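Long-range contacts in 3-ketosteroid-delta4-5alpha-dehydrogenase (Rhodococcus jostii, PDB 4AT2), which probably uses bound FAD to desaturate 3-ketosteroids, introducing a double bond between carbons 4 and 5 of the steroid ring system during steroid breakdown: residues D43-G48 against L68-T73; Y221-Q226 against I239-Y244; E386-L391 against A401-V406; E407-H412 against K429-P434. All coordinates share one frame; numbering follows the deposited sequence.

Contact 1 of 4, residues D43-G48 against L68-T73; sequences DVVVAG and LVLERT. With FAD (flavin-adenine dinucleotide), chain D.
The first beta-alpha-beta unit of the FAD-binding Rossmann fold begins here, with V45-A47 and L68-L70 running parallel as strands whose axes approach to 4.6 Å. Four backbone bonds fix the register, the amides of L68, V46, L70 and G48 giving to the carbonyls of V44, L68, V46 and L70; L70 N to V46 O, at 2.7 Å, is nearly straight (170° at the hydrogen). On the face of V45 and L70, CG1 of V45 meets L70 CD1 at 3.5 Å with the two side chains crossing at a slant, while on the other face V46 CB packs against V69 CG2 at 4.1 Å. Beyond the strand, E71 receives both hydroxyls of the adenosine ribose: FAD O3B gives to OE1 at 2.7 Å and FAD O2B to OE2 at 2.8 Å. Within its own segment, E71 OE2 also accepts from T73 N and T73 OG1, which approach from opposite faces of the carboxylate plane. G48 CA lies 3.3 Å from FAD O4B, and G48 is the first glycine of what is probably the GxGxxG dinucleotide-binding motif. V45, L68 and L70 pack on V250 of strand 246-252, and the amide of Y49, just ahead of helix 51-62, gives to E71 OE1.

Contact 2 of 4, residues Y221-Q226 against I239-Y244; sequences YDMRVQ and IVAKQY. With FAD (flavin-adenine dinucleotide), chain D.
D222 and Y244 meet at one end of this antiparallel pair, the carboxylate turned 36° from the phenol ring and D222 CB 3.4 Å from Y244 CE1. The same carboxylate takes the backbone amide of Y244 on OD2 at 2.9 Å, from the anti side and out of the carboxylate plane; the bond is bent, at 139°. Alongside, the extended chain of Q243 (CG trans to its backbone N, chi1 -171°) carries NE2 to Y221 O at 3.0 Å, a bond lying in both the carbonyl and the amide plane. Q243 OE1 goes instead to the hydroxyl of Y40. M223, folded at chi2, slants across Q243 and places its CE methyl 3.6 Å from Q243 CD, while its sulfur faces A241 CB. R224 and K242 lie side by side and point the same way, R224 NH2 touching the methylene CD of K242 at 3.7 Å. Farther along, V225 and I239 cross at about a right angle. Reciprocal amide-carbonyl bonds between R224 and K242 mark a hydrogen-bonded antiparallel pair. The backbone N and O of V225, not used in pairing with 239-244, meet the adenine: V225 N gives to FAD N1A at 2.9 Å, and FAD N6A gives to V225 O. The two strands form the hairpin 223-230/236-243, with strand 246-252 antiparallel on the other side of 236-243; its V248 touches M223 and A241, and L70 of strand 67-70 packs against M223, V225 and I239.

Contact 3 of 4, residues E386-L391 against A401-V406; sequences ETVEEL and ALQSTV
With its CG1 trans to the backbone N (chi1 179°), V388 spreads two methyls toward the facing helix: CG1 lies against L402 and Q403, 3.8 Å from Q403 CA and 4.0 Å from L402 CG, and CG2 meets V406 CG1 at 4.1 Å. Q403 takes a different first torsion (chi1 -67°), which places CG beside its own backbone N, and its extended chain reaches across to E389. There the amide lies against the aliphatic part of E389, Q403 OE1 being 3.7 Å from E389 CB and Q403 NE2 the same distance from E389 CG. The E389 carboxylate and the Q403 amide are turned only 14° from each other. Two waters join their ends: one accepts from Q403 NE2 and another gives to Q403 OE1 at 2.8 Å, each making a weak bond to an E389 oxygen. Helices 388-394 and 401-413, consecutive in the chain and joined by a short loop, pack side chain to side chain here, and the first helix starts with an N-cap, T387 OG1 accepting from E390 N at 3.1 Å. E390 OE1 in turn accepts from T387 OG1 on its anti lone pair. Deeper in, L391 CD2 approaches L402 CD2 at 4.2 Å, and both leucines rest on I358 of strand 356-360. E392 OE2 accepts from the amides of L402 and Q403, while S404 packs on S404 of the second subunit.

Contact 4 of 4, residues E407-H412 against K429-P434; sequences EVYNKH and KPIGTP
N410 meets P430 and I431 with its amide group. Its first torsion (chi1 -78°) sets CG trans to the carbonyl carbon, so that CB serves only to carry the amide toward the loop. CG then lies 3.8 Å from P430 CB, the two side chains crossing at a slant. At the tip, OD1 takes the amide of I431 at 2.8 Å, the donor standing above the carbonyl plane and not on a lone pair, and also lies 3.3 Å from P430 CA. ND2 returns a bond to I431 O at 3.1 Å, in the plane of that carbonyl and on a lone pair. One amide thus holds both polar backbone atoms of I431, which should fix its rotation. The preceding residue, Y409, presents a ring edge to K429 O, 3.5 Å from CE2. The Y409 hydroxyl is hydrogen-bonded to K423 NZ and to a water in the plane of the ring; this water lies 2.9 Å from K429 O and probably donates to it, although it has more acceptors in reach than protons. I324 of strand 324-326 packs against Y409. This is a side-chain amide pairing with the backbone of one residue in an extended loop, here tying helix 401-413 to the segment that leads into strand 435-439.

In the fold
From the N terminus, contact 1 closes first, around helix 51-62, pairing two strands of the parallel nucleotide-binding sheet. Contact 2 follows as a hairpin of the mixed sheet; the two meet directly, E71 O lying 2.8 Å from M223 N in a probable hydrogen bond, and both touch the FAD adenosine. Much later, and on the opposite side of the chain's centre, contact 3 closes the short loop between helices 388-394 and 401-413, and contact 4 closes the loop after the same helix 401-413. All four are in series, none nesting or crossing. Contacts 3 and 4 touch at E386 and T433 and both border the second subunit, about 45 Å or more from the first pair between nearest atoms.

Contact 1 of 4, residues D43-G48 against L68-T73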
# COMPACT_ATOMS: atom_id res chain seq x y z
N ASP A 43 -10.02 -36.70 2.59
CA ASP A 43 -9.65 -36.19 3.91
C ASP A 43 -9.15 -34.76 3.75
O ASP A 43 -9.59 -33.86 4.46
CB ASP A 43 -8.54 -37.02 4.53
CG ASP A 43 -9.00 -38.40 4.93
OD1 ASP A 43 -10.18 -38.56 5.29
OD2 ASP A 43 -8.17 -39.32 4.87
N VAL A 44 -8.22 -34.57 2.82
CA VAL A 44 -7.63 -33.27 2.54
C VAL A 44 -7.95 -32.90 1.11
O VAL A 44 -7.62 -33.63 0.17
CB VAL A 44 -6.11 -33.26 2.82
CG1 VAL A 44 -5.49 -31.93 2.39
CG2 VAL A 44 -5.85 -33.50 4.30
N VAL A 45 -8.64 -31.77 0.94
CA VAL A 45 -9.01 -31.26 -0.38
C VAL A 45 -8.13 -30.05 -0.67
O VAL A 45 -8.16 -29.07 0.06
CB VAL A 45 -10.51 -30.91 -0.45
CG1 VAL A 45 -10.84 -30.21 -1.77
CG2 VAL A 45 -11.35 -32.18 -0.31
N VAL A 46 -7.34 -30.16 -1.73
CA VAL A 46 -6.41 -29.09 -2.13
C VAL A 46 -6.97 -28.38 -3.35
O VAL A 46 -7.13 -28.99 -4.42
CB VAL A 46 -5.01 -29.64 -2.45
CG1 VAL A 46 -4.06 -28.51 -2.87
CG2 VAL A 46 -4.45 -30.41 -1.26
N ALA A 47 -7.26 -27.09 -3.20
CA ALA A 47 -7.73 -26.29 -4.32
C ALA A 47 -6.54 -25.63 -5.03
O ALA A 47 -5.90 -24.73 -4.47
CB ALA A 47 -8.73 -25.25 -3.84
N GLY A 48 -6.24 -26.09 -6.24
CA GLY A 48 -5.13 -25.52 -7.02
C GLY A 48 -3.92 -26.43 -7.08
O GLY A 48 -3.36 -26.81 -6.05
N LEU A 68 -7.25 -35.19 -2.33
CA LEU A 68 -7.81 -34.86 -3.64
C LEU A 68 -7.47 -33.42 -4.01
O LEU A 68 -7.83 -32.49 -3.29
CB LEU A 68 -9.33 -35.08 -3.65
CG LEU A 68 -10.12 -34.65 -4.90
CD1 LEU A 68 -9.64 -35.40 -6.14
CD2 LEU A 68 -11.62 -34.86 -4.67
N VAL A 69 -6.79 -33.25 -5.14
CA VAL A 69 -6.46 -31.92 -5.66
C VAL A 69 -7.52 -31.54 -6.69
O VAL A 69 -7.87 -32.34 -7.54
CB VAL A 69 -5.06 -31.91 -6.32
CG1 VAL A 69 -4.71 -30.50 -6.81
CG2 VAL A 69 -4.00 -32.36 -5.33
N LEU A 70 -8.02 -30.31 -6.59
CA LEU A 70 -9.01 -29.79 -7.53
C LEU A 70 -8.34 -28.69 -8.36
O LEU A 70 -7.91 -27.67 -7.81
CB LEU A 70 -10.20 -29.22 -6.76
CG LEU A 70 -10.85 -30.11 -5.71
CD1 LEU A 70 -11.92 -29.29 -5.01
CD2 LEU A 70 -11.48 -31.35 -6.34
N GLU A 71 -8.26 -28.90 -9.67
CA GLU A 71 -7.54 -27.96 -10.53
C GLU A 71 -8.48 -27.39 -11.58
O GLU A 71 -9.19 -28.14 -12.25
CB GLU A 71 -6.34 -28.65 -11.19
CG GLU A 71 -5.70 -27.91 -12.36
CD GLU A 71 -5.26 -26.50 -12.02
OE1 GLU A 71 -4.77 -26.26 -10.89
OE2 GLU A 71 -5.41 -25.62 -12.90
N ARG A 72 -8.47 -26.06 -11.72
CA ARG A 72 -9.41 -25.35 -12.60
C ARG A 72 -9.15 -25.60 -14.09
O ARG A 72 -10.10 -25.71 -14.88
CB ARG A 72 -9.34 -23.86 -12.29
CG ARG A 72 -10.12 -22.96 -13.22
CD ARG A 72 -10.03 -21.54 -12.69
NE ARG A 72 -10.77 -20.59 -13.51
CZ ARG A 72 -10.93 -19.31 -13.19
NH1 ARG A 72 -10.40 -18.83 -12.07
NH2 ARG A 72 -11.62 -18.51 -14.00
N THR A 73 -7.88 -25.68 -14.47
CA THR A 73 -7.54 -25.92 -15.88
C THR A 73 -7.50 -27.42 -16.16
O THR A 73 -7.90 -28.22 -15.32
CB THR A 73 -6.19 -25.28 -16.27
OG1 THR A 73 -5.13 -26.02 -15.67
CG2 THR A 73 -6.11 -23.82 -15.82
PA FAD D . 0.08 -21.41 -9.19
O1A FAD D . 1.38 -22.10 -9.36
O2A FAD D . -0.39 -20.52 -10.26
O5B FAD D . -1.04 -22.53 -8.92
C5B FAD D . -2.40 -22.16 -8.67
C4B FAD D . -3.32 -23.18 -9.36
O4B FAD D . -4.65 -22.84 -8.92
C3B FAD D . -3.28 -22.98 -10.88
O3B FAD D . -3.02 -24.25 -11.52
C2B FAD D . -4.68 -22.44 -11.21
O2B FAD D . -5.12 -22.91 -12.51
C1B FAD D . -5.52 -23.02 -10.08
N9A FAD D . -6.77 -22.27 -9.80
C8A FAD D . -7.00 -20.96 -9.90
N7A FAD D . -8.26 -20.73 -9.54
C5A FAD D . -8.82 -21.90 -9.20
C6A FAD D . -10.05 -22.27 -8.76
N6A FAD D . -10.98 -21.33 -8.60
N1A FAD D . -10.36 -23.55 -8.50
C2A FAD D . -9.40 -24.54 -8.65
N3A FAD D . -8.14 -24.16 -9.10
C4A FAD D . -7.89 -22.85 -9.36
N1 FAD D . 8.44 -16.74 -8.44
C2 FAD D . 9.56 -17.31 -7.85
O2 FAD D . 9.58 -17.45 -6.64
N3 FAD D . 10.64 -17.72 -8.64
C4 FAD D . 10.62 -17.52 -10.02
O4 FAD D . 11.60 -17.89 -10.68
C4X FAD D . 9.49 -16.94 -10.62
N5 FAD D . 9.45 -16.72 -11.95
C5X FAD D . 8.46 -15.95 -12.46
C6 FAD D . 8.53 -15.50 -13.78
C7 FAD D . 7.51 -14.72 -14.33
C7M FAD D . 7.64 -14.29 -15.66
C8 FAD D . 6.40 -14.37 -13.53
C8M FAD D . 5.32 -13.60 -14.02
C9 FAD D . 6.32 -14.84 -12.22
C9A FAD D . 7.36 -15.61 -11.67
N10 FAD D . 7.31 -16.03 -10.39
C10 FAD D . 8.41 -16.56 -9.83
C1' FAD D . 6.06 -16.02 -9.59
C2' FAD D . 5.53 -17.46 -9.43
O2' FAD D . 5.45 -18.01 -10.74
C3' FAD D . 4.14 -17.47 -8.77
O3' FAD D . 4.00 -16.42 -7.79
C4' FAD D . 3.88 -18.83 -8.12
O4' FAD D . 4.04 -19.85 -9.12
C5' FAD D . 2.47 -18.90 -7.54
O5' FAD D . 2.32 -20.17 -6.87
P FAD D . 0.85 -20.68 -6.44
O1P FAD D . 0.21 -19.71 -5.54
O2P FAD D . 0.98 -22.11 -6.03
O3P FAD D . 0.02 -20.50 -7.83

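Contact 2 of 4, residues Y221-Q226 against I239-Y244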
# COMPACT_ATOMS: atom_id res chain seq x y z
N TYR A 221 -9.80 -32.37 -12.69
CA TYR A 221 -9.54 -31.19 -13.52
C TYR A 221 -10.84 -30.50 -13.95
O TYR A 221 -11.93 -31.01 -13.68
CB TYR A 221 -8.66 -31.58 -14.72
CG TYR A 221 -7.27 -31.99 -14.27
CD1 TYR A 221 -6.33 -31.03 -13.92
CD2 TYR A 221 -6.92 -33.34 -14.16
CE1 TYR A 221 -5.06 -31.39 -13.48
CE2 TYR A 221 -5.66 -33.71 -13.72
CZ TYR A 221 -4.74 -32.73 -13.38
OH TYR A 221 -3.47 -33.08 -12.95
N ASP A 222 -10.72 -29.34 -14.59
CA ASP A 222 -11.85 -28.47 -14.88
C ASP A 222 -12.67 -28.14 -13.63
O ASP A 222 -13.87 -27.89 -13.71
CB ASP A 222 -12.77 -29.06 -15.97
CG ASP A 222 -13.64 -28.01 -16.64
OD1 ASP A 222 -13.12 -26.90 -16.91
OD2 ASP A 222 -14.83 -28.27 -16.89
N MET A 223 -12.01 -28.14 -12.47
CA MET A 223 -12.65 -27.87 -11.20
C MET A 223 -12.46 -26.42 -10.84
O MET A 223 -11.41 -26.04 -10.31
CB MET A 223 -11.99 -28.69 -10.09
CG MET A 223 -12.56 -30.07 -9.92
SD MET A 223 -14.11 -30.05 -8.99
CE MET A 223 -14.30 -31.82 -8.81
N ARG A 224 -13.47 -25.59 -11.13
CA ARG A 224 -13.41 -24.21 -10.71
C ARG A 224 -14.06 -24.05 -9.34
O ARG A 224 -15.27 -23.96 -9.23
CB ARG A 224 -14.08 -23.29 -11.73
CG ARG A 224 -13.83 -21.81 -11.43
CD ARG A 224 -14.50 -20.90 -12.43
NE ARG A 224 -15.96 -20.97 -12.34
CZ ARG A 224 -16.80 -20.37 -13.18
NH1 ARG A 224 -16.33 -19.63 -14.18
NH2 ARG A 224 -18.11 -20.50 -13.01
N VAL A 225 -13.25 -24.02 -8.29
CA VAL A 225 -13.79 -23.90 -6.95
C VAL A 225 -14.44 -22.52 -6.80
O VAL A 225 -13.87 -21.53 -7.24
CB VAL A 225 -12.70 -24.14 -5.87
CG1 VAL A 225 -13.27 -23.97 -4.46
CG2 VAL A 225 -12.10 -25.52 -6.03
N GLN A 226 -15.62 -22.49 -6.18
CA GLN A 226 -16.44 -21.28 -6.11
C GLN A 226 -16.69 -20.77 -4.69
O GLN A 226 -16.66 -19.56 -4.46
CB GLN A 226 -17.80 -21.52 -6.76
CG GLN A 226 -17.76 -21.70 -8.27
CD GLN A 226 -19.05 -22.30 -8.79
OE1 GLN A 226 -19.52 -21.94 -9.88
NE2 GLN A 226 -19.64 -23.20 -8.02
N ILE A 239 -16.06 -27.92 -0.23
CA ILE A 239 -16.16 -26.81 -1.18
C ILE A 239 -17.24 -27.08 -2.22
O ILE A 239 -17.64 -28.23 -2.41
CB ILE A 239 -14.81 -26.53 -1.90
CG1 ILE A 239 -14.37 -27.69 -2.82
CG2 ILE A 239 -13.70 -26.21 -0.91
CD1 ILE A 239 -15.03 -27.69 -4.20
N VAL A 240 -17.70 -26.02 -2.87
CA VAL A 240 -18.58 -26.13 -4.03
C VAL A 240 -17.78 -25.65 -5.23
O VAL A 240 -17.07 -24.64 -5.15
CB VAL A 240 -19.86 -25.27 -3.86
CG1 VAL A 240 -20.68 -25.27 -5.15
CG2 VAL A 240 -20.70 -25.77 -2.69
N ALA A 241 -17.88 -26.38 -6.35
CA ALA A 241 -17.17 -26.01 -7.58
C ALA A 241 -18.07 -26.15 -8.80
O ALA A 241 -19.11 -26.79 -8.73
CB ALA A 241 -15.92 -26.87 -7.75
N LYS A 242 -17.65 -25.55 -9.91
CA LYS A 242 -18.22 -25.92 -11.21
C LYS A 242 -17.22 -26.83 -11.93
O LYS A 242 -16.04 -26.49 -12.06
CB LYS A 242 -18.54 -24.67 -12.06
CG LYS A 242 -19.24 -24.99 -13.39
CD LYS A 242 -19.49 -23.74 -14.22
CE LYS A 242 -20.22 -24.08 -15.52
NZ LYS A 242 -20.45 -22.89 -16.38
N GLN A 243 -17.68 -28.01 -12.37
CA GLN A 243 -16.83 -28.93 -13.13
C GLN A 243 -17.62 -29.49 -14.29
O GLN A 243 -18.76 -29.93 -14.10
CB GLN A 243 -16.33 -30.09 -12.26
CG GLN A 243 -15.27 -30.95 -12.95
CD GLN A 243 -15.09 -32.32 -12.32
OE1 GLN A 243 -16.04 -32.93 -11.81
NE2 GLN A 243 -13.86 -32.83 -12.38
N TYR A 244 -17.00 -29.48 -15.47
CA TYR A 244 -17.65 -29.97 -16.69
C TYR A 244 -19.08 -29.45 -16.78
O TYR A 244 -20.03 -30.21 -17.03
CB TYR A 244 -17.57 -31.51 -16.78
CG TYR A 244 -16.14 -31.99 -16.71
CD1 TYR A 244 -15.17 -31.44 -17.55
CD2 TYR A 244 -15.75 -32.97 -15.81
CE1 TYR A 244 -13.84 -31.85 -17.49
CE2 TYR A 244 -14.42 -33.39 -15.74
CZ TYR A 244 -13.48 -32.83 -16.58
OH TYR A 244 -12.15 -33.22 -16.52
PA FAD D . 0.08 -21.41 -9.19
O1A FAD D . 1.38 -22.10 -9.36
O2A FAD D . -0.39 -20.52 -10.26
O5B FAD D . -1.04 -22.53 -8.92
C5B FAD D . -2.40 -22.16 -8.67
C4B FAD D . -3.32 -23.18 -9.36
O4B FAD D . -4.65 -22.84 -8.92
C3B FAD D . -3.28 -22.98 -10.88
O3B FAD D . -3.02 -24.25 -11.52
C2B FAD D . -4.68 -22.44 -11.21
O2B FAD D . -5.12 -22.91 -12.51
C1B FAD D . -5.52 -23.02 -10.08
N9A FAD D . -6.77 -22.27 -9.80
C8A FAD D . -7.00 -20.96 -9.90
N7A FAD D . -8.26 -20.73 -9.54
C5A FAD D . -8.82 -21.90 -9.20
C6A FAD D . -10.05 -22.27 -8.76
N6A FAD D . -10.98 -21.33 -8.60
N1A FAD D . -10.36 -23.55 -8.50
C2A FAD D . -9.40 -24.54 -8.65
N3A FAD D . -8.14 -24.16 -9.10
C4A FAD D . -7.89 -22.85 -9.36
N1 FAD D . 8.44 -16.74 -8.44
C2 FAD D . 9.56 -17.31 -7.85
O2 FAD D . 9.58 -17.45 -6.64
N3 FAD D . 10.64 -17.72 -8.64
C4 FAD D . 10.62 -17.52 -10.02
O4 FAD D . 11.60 -17.89 -10.68
C4X FAD D . 9.49 -16.94 -10.62
N5 FAD D . 9.45 -16.72 -11.95
C5X FAD D . 8.46 -15.95 -12.46
C6 FAD D . 8.53 -15.50 -13.78
C7 FAD D . 7.51 -14.72 -14.33
C7M FAD D . 7.64 -14.29 -15.66
C8 FAD D . 6.40 -14.37 -13.53
C8M FAD D . 5.32 -13.60 -14.02
C9 FAD D . 6.32 -14.84 -12.22
C9A FAD D . 7.36 -15.61 -11.67
N10 FAD D . 7.31 -16.03 -10.39
C10 FAD D . 8.41 -16.56 -9.83
C1' FAD D . 6.06 -16.02 -9.59
C2' FAD D . 5.53 -17.46 -9.43
O2' FAD D . 5.45 -18.01 -10.74
C3' FAD D . 4.14 -17.47 -8.77
O3' FAD D . 4.00 -16.42 -7.79
C4' FAD D . 3.88 -18.83 -8.12
O4' FAD D . 4.04 -19.85 -9.12
C5' FAD D . 2.47 -18.90 -7.54
O5' FAD D . 2.32 -20.17 -6.87
P FAD D . 0.85 -20.68 -6.44
O1P FAD D . 0.21 -19.71 -5.54
O2P FAD D . 0.98 -22.11 -6.03
O3P FAD D . 0.02 -20.50 -7.83
O HOH W 1 -10.92 -34.62 -14.13

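Contact 3 of 4, residues E386-L391 against A401-V406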
# COMPACT_ATOMS: atom_id res chain seq x y z
N GLU A 386 27.29 13.28 -29.12
CA GLU A 386 28.72 13.38 -28.88
C GLU A 386 29.02 13.88 -27.47
O GLU A 386 30.08 13.58 -26.93
CB GLU A 386 29.35 14.35 -29.90
CG GLU A 386 29.34 13.86 -31.34
CD GLU A 386 30.11 12.56 -31.52
OE1 GLU A 386 31.31 12.52 -31.17
OE2 GLU A 386 29.51 11.57 -32.01
N THR A 387 28.09 14.64 -26.89
CA THR A 387 28.29 15.22 -25.56
C THR A 387 27.05 15.03 -24.68
O THR A 387 25.94 14.84 -25.18
CB THR A 387 28.61 16.73 -25.62
OG1 THR A 387 27.47 17.43 -26.12
CG2 THR A 387 29.83 17.03 -26.53
N VAL A 388 27.27 15.07 -23.36
CA VAL A 388 26.17 15.03 -22.40
C VAL A 388 25.27 16.25 -22.54
O VAL A 388 24.04 16.14 -22.44
CB VAL A 388 26.70 14.91 -20.96
CG1 VAL A 388 25.56 14.91 -19.93
CG2 VAL A 388 27.51 13.64 -20.81
N GLU A 389 25.87 17.41 -22.79
CA GLU A 389 25.10 18.63 -23.01
C GLU A 389 24.08 18.44 -24.15
O GLU A 389 22.92 18.80 -24.00
CB GLU A 389 26.03 19.81 -23.32
CG GLU A 389 25.29 21.10 -23.64
CD GLU A 389 26.20 22.29 -23.84
OE1 GLU A 389 27.44 22.13 -23.89
OE2 GLU A 389 25.66 23.41 -23.96
N GLU A 390 24.52 17.85 -25.27
CA GLU A 390 23.59 17.60 -26.37
C GLU A 390 22.56 16.53 -26.02
O GLU A 390 21.39 16.68 -26.35
CB GLU A 390 24.33 17.17 -27.63
CG GLU A 390 25.12 18.26 -28.30
CD GLU A 390 26.13 17.69 -29.27
OE1 GLU A 390 27.18 17.20 -28.81
OE2 GLU A 390 25.85 17.68 -30.48
N LEU A 391 22.99 15.46 -25.35
CA LEU A 391 22.07 14.39 -24.99
C LEU A 391 20.96 14.95 -24.10
O LEU A 391 19.78 14.61 -24.26
CB LEU A 391 22.81 13.25 -24.26
CG LEU A 391 22.00 11.99 -23.98
CD1 LEU A 391 21.60 11.27 -25.27
CD2 LEU A 391 22.81 11.05 -23.10
N ALA A 401 20.55 19.75 -15.74
CA ALA A 401 19.99 18.66 -14.91
C ALA A 401 20.74 17.34 -15.08
O ALA A 401 21.10 16.68 -14.09
CB ALA A 401 18.50 18.46 -15.19
N LEU A 402 21.01 16.97 -16.33
CA LEU A 402 21.76 15.74 -16.59
C LEU A 402 23.27 16.01 -16.56
O LEU A 402 24.04 15.18 -16.04
CB LEU A 402 21.36 15.11 -17.94
CG LEU A 402 22.10 13.82 -18.33
CD1 LEU A 402 21.78 12.66 -17.39
CD2 LEU A 402 21.76 13.48 -19.78
N GLN A 403 23.69 17.15 -17.09
CA GLN A 403 25.12 17.48 -17.10
C GLN A 403 25.71 17.42 -15.70
O GLN A 403 26.80 16.89 -15.49
CB GLN A 403 25.37 18.86 -17.69
CG GLN A 403 25.05 18.97 -19.18
CD GLN A 403 25.42 20.34 -19.70
OE1 GLN A 403 26.60 20.69 -19.80
NE2 GLN A 403 24.41 21.14 -20.03
N SER A 404 24.99 18.00 -14.74
CA SER A 404 25.50 18.04 -13.37
C SER A 404 25.53 16.64 -12.74
O SER A 404 26.50 16.31 -12.07
CB SER A 404 24.69 19.00 -12.49
OG SER A 404 23.34 18.61 -12.39
N THR A 405 24.50 15.84 -12.98
CA THR A 405 24.48 14.45 -12.50
C THR A 405 25.72 13.70 -12.99
O THR A 405 26.38 13.02 -12.21
CB THR A 405 23.20 13.75 -12.98
OG1 THR A 405 22.11 14.29 -12.24
CG2 THR A 405 23.26 12.21 -12.79
N VAL A 406 26.03 13.85 -14.27
CA VAL A 406 27.16 13.13 -14.85
C VAL A 406 28.49 13.70 -14.36
O VAL A 406 29.44 12.95 -14.11
CB VAL A 406 27.06 13.09 -16.40
CG1 VAL A 406 28.33 12.48 -17.01
CG2 VAL A 406 25.83 12.31 -16.82
O HOH W 2 24.32 23.86 -20.98
O HOH W 3 28.16 22.83 -20.63

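Contact 4 of 4, residues E407-H412 against K429-P434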
# COMPACT_ATOMS: atom_id res chain seq x y z
N GLU A 407 28.56 15.02 -14.21
CA GLU A 407 29.81 15.65 -13.72
C GLU A 407 30.17 15.13 -12.32
O GLU A 407 31.32 14.74 -12.07
CB GLU A 407 29.69 17.18 -13.70
CG GLU A 407 29.86 17.83 -15.06
CD GLU A 407 29.38 19.28 -15.09
OE1 GLU A 407 29.14 19.87 -14.01
OE2 GLU A 407 29.24 19.82 -16.21
N VAL A 408 29.18 15.11 -11.43
CA VAL A 408 29.41 14.68 -10.04
C VAL A 408 29.71 13.18 -10.02
O VAL A 408 30.67 12.73 -9.36
CB VAL A 408 28.21 15.05 -9.13
CG1 VAL A 408 28.37 14.46 -7.72
CG2 VAL A 408 28.06 16.56 -9.07
N TYR A 409 28.95 12.40 -10.79
CA TYR A 409 29.19 10.97 -10.85
C TYR A 409 30.60 10.69 -11.33
O TYR A 409 31.32 9.88 -10.74
CB TYR A 409 28.18 10.29 -11.79
CG TYR A 409 28.41 8.80 -11.92
CD1 TYR A 409 27.90 7.92 -10.97
CD2 TYR A 409 29.13 8.27 -13.00
CE1 TYR A 409 28.11 6.56 -11.08
CE2 TYR A 409 29.34 6.91 -13.12
CZ TYR A 409 28.82 6.06 -12.15
OH TYR A 409 29.02 4.71 -12.25
N ASN A 410 31.00 11.38 -12.39
CA ASN A 410 32.31 11.16 -12.97
C ASN A 410 33.46 11.59 -12.08
O ASN A 410 34.51 10.95 -12.09
CB ASN A 410 32.44 11.87 -14.32
CG ASN A 410 31.77 11.11 -15.44
OD1 ASN A 410 31.18 10.04 -15.22
ND2 ASN A 410 31.86 11.65 -16.66
N LYS A 411 33.27 12.67 -11.32
CA LYS A 411 34.33 13.13 -10.41
C LYS A 411 34.68 12.02 -9.41
O LYS A 411 35.85 11.69 -9.19
CB LYS A 411 33.90 14.40 -9.68
CG LYS A 411 34.91 14.90 -8.66
CD LYS A 411 34.47 16.23 -8.05
CE LYS A 411 33.47 16.02 -6.93
NZ LYS A 411 32.06 16.33 -7.34
N HIS A 412 33.65 11.41 -8.84
CA HIS A 412 33.86 10.33 -7.88
C HIS A 412 34.20 9.04 -8.56
O HIS A 412 35.00 8.26 -8.04
CB HIS A 412 32.66 10.20 -6.96
CG HIS A 412 32.43 11.41 -6.10
ND1 HIS A 412 33.17 11.65 -4.99
CD2 HIS A 412 31.55 12.47 -6.23
CE1 HIS A 412 32.76 12.81 -4.43
NE2 HIS A 412 31.77 13.32 -5.18
N LYS A 429 32.94 3.61 -13.07
CA LYS A 429 33.98 4.30 -13.83
C LYS A 429 33.30 5.46 -14.55
O LYS A 429 32.08 5.42 -14.73
CB LYS A 429 34.70 3.37 -14.81
CG LYS A 429 33.82 2.80 -15.90
CD LYS A 429 34.68 1.98 -16.85
CE LYS A 429 33.87 1.38 -17.98
NZ LYS A 429 34.83 0.66 -18.87
N PRO A 430 34.07 6.49 -14.94
CA PRO A 430 33.41 7.63 -15.58
C PRO A 430 32.64 7.26 -16.84
O PRO A 430 33.04 6.36 -17.59
CB PRO A 430 34.57 8.56 -15.91
CG PRO A 430 35.61 8.24 -14.87
CD PRO A 430 35.50 6.75 -14.70
N ILE A 431 31.53 7.95 -17.04
CA ILE A 431 30.80 7.85 -18.29
C ILE A 431 31.53 8.67 -19.34
O ILE A 431 31.78 9.87 -19.15
CB ILE A 431 29.35 8.36 -18.15
CG1 ILE A 431 28.63 7.55 -17.07
CG2 ILE A 431 28.61 8.26 -19.48
CD1 ILE A 431 27.31 8.17 -16.68
N GLY A 432 31.90 8.01 -20.44
CA GLY A 432 32.62 8.66 -21.53
C GLY A 432 31.72 9.19 -22.64
O GLY A 432 30.52 9.44 -22.44
N THR A 433 32.32 9.36 -23.82
CA THR A 433 31.61 9.84 -25.00
C THR A 433 32.05 9.02 -26.22
O THR A 433 33.13 8.43 -26.21
CB THR A 433 31.89 11.34 -25.26
OG1 THR A 433 33.30 11.54 -25.41
CG2 THR A 433 31.35 12.22 -24.12
N PRO A 434 31.20 8.91 -27.26
CA PRO A 434 29.84 9.41 -27.37
C PRO A 434 28.96 8.73 -26.33
O PRO A 434 29.33 7.67 -25.78
CB PRO A 434 29.39 9.00 -28.78
CG PRO A 434 30.60 8.49 -29.47
CD PRO A 434 31.56 8.05 -28.41
O HOH W 4 29.91 3.49 -14.41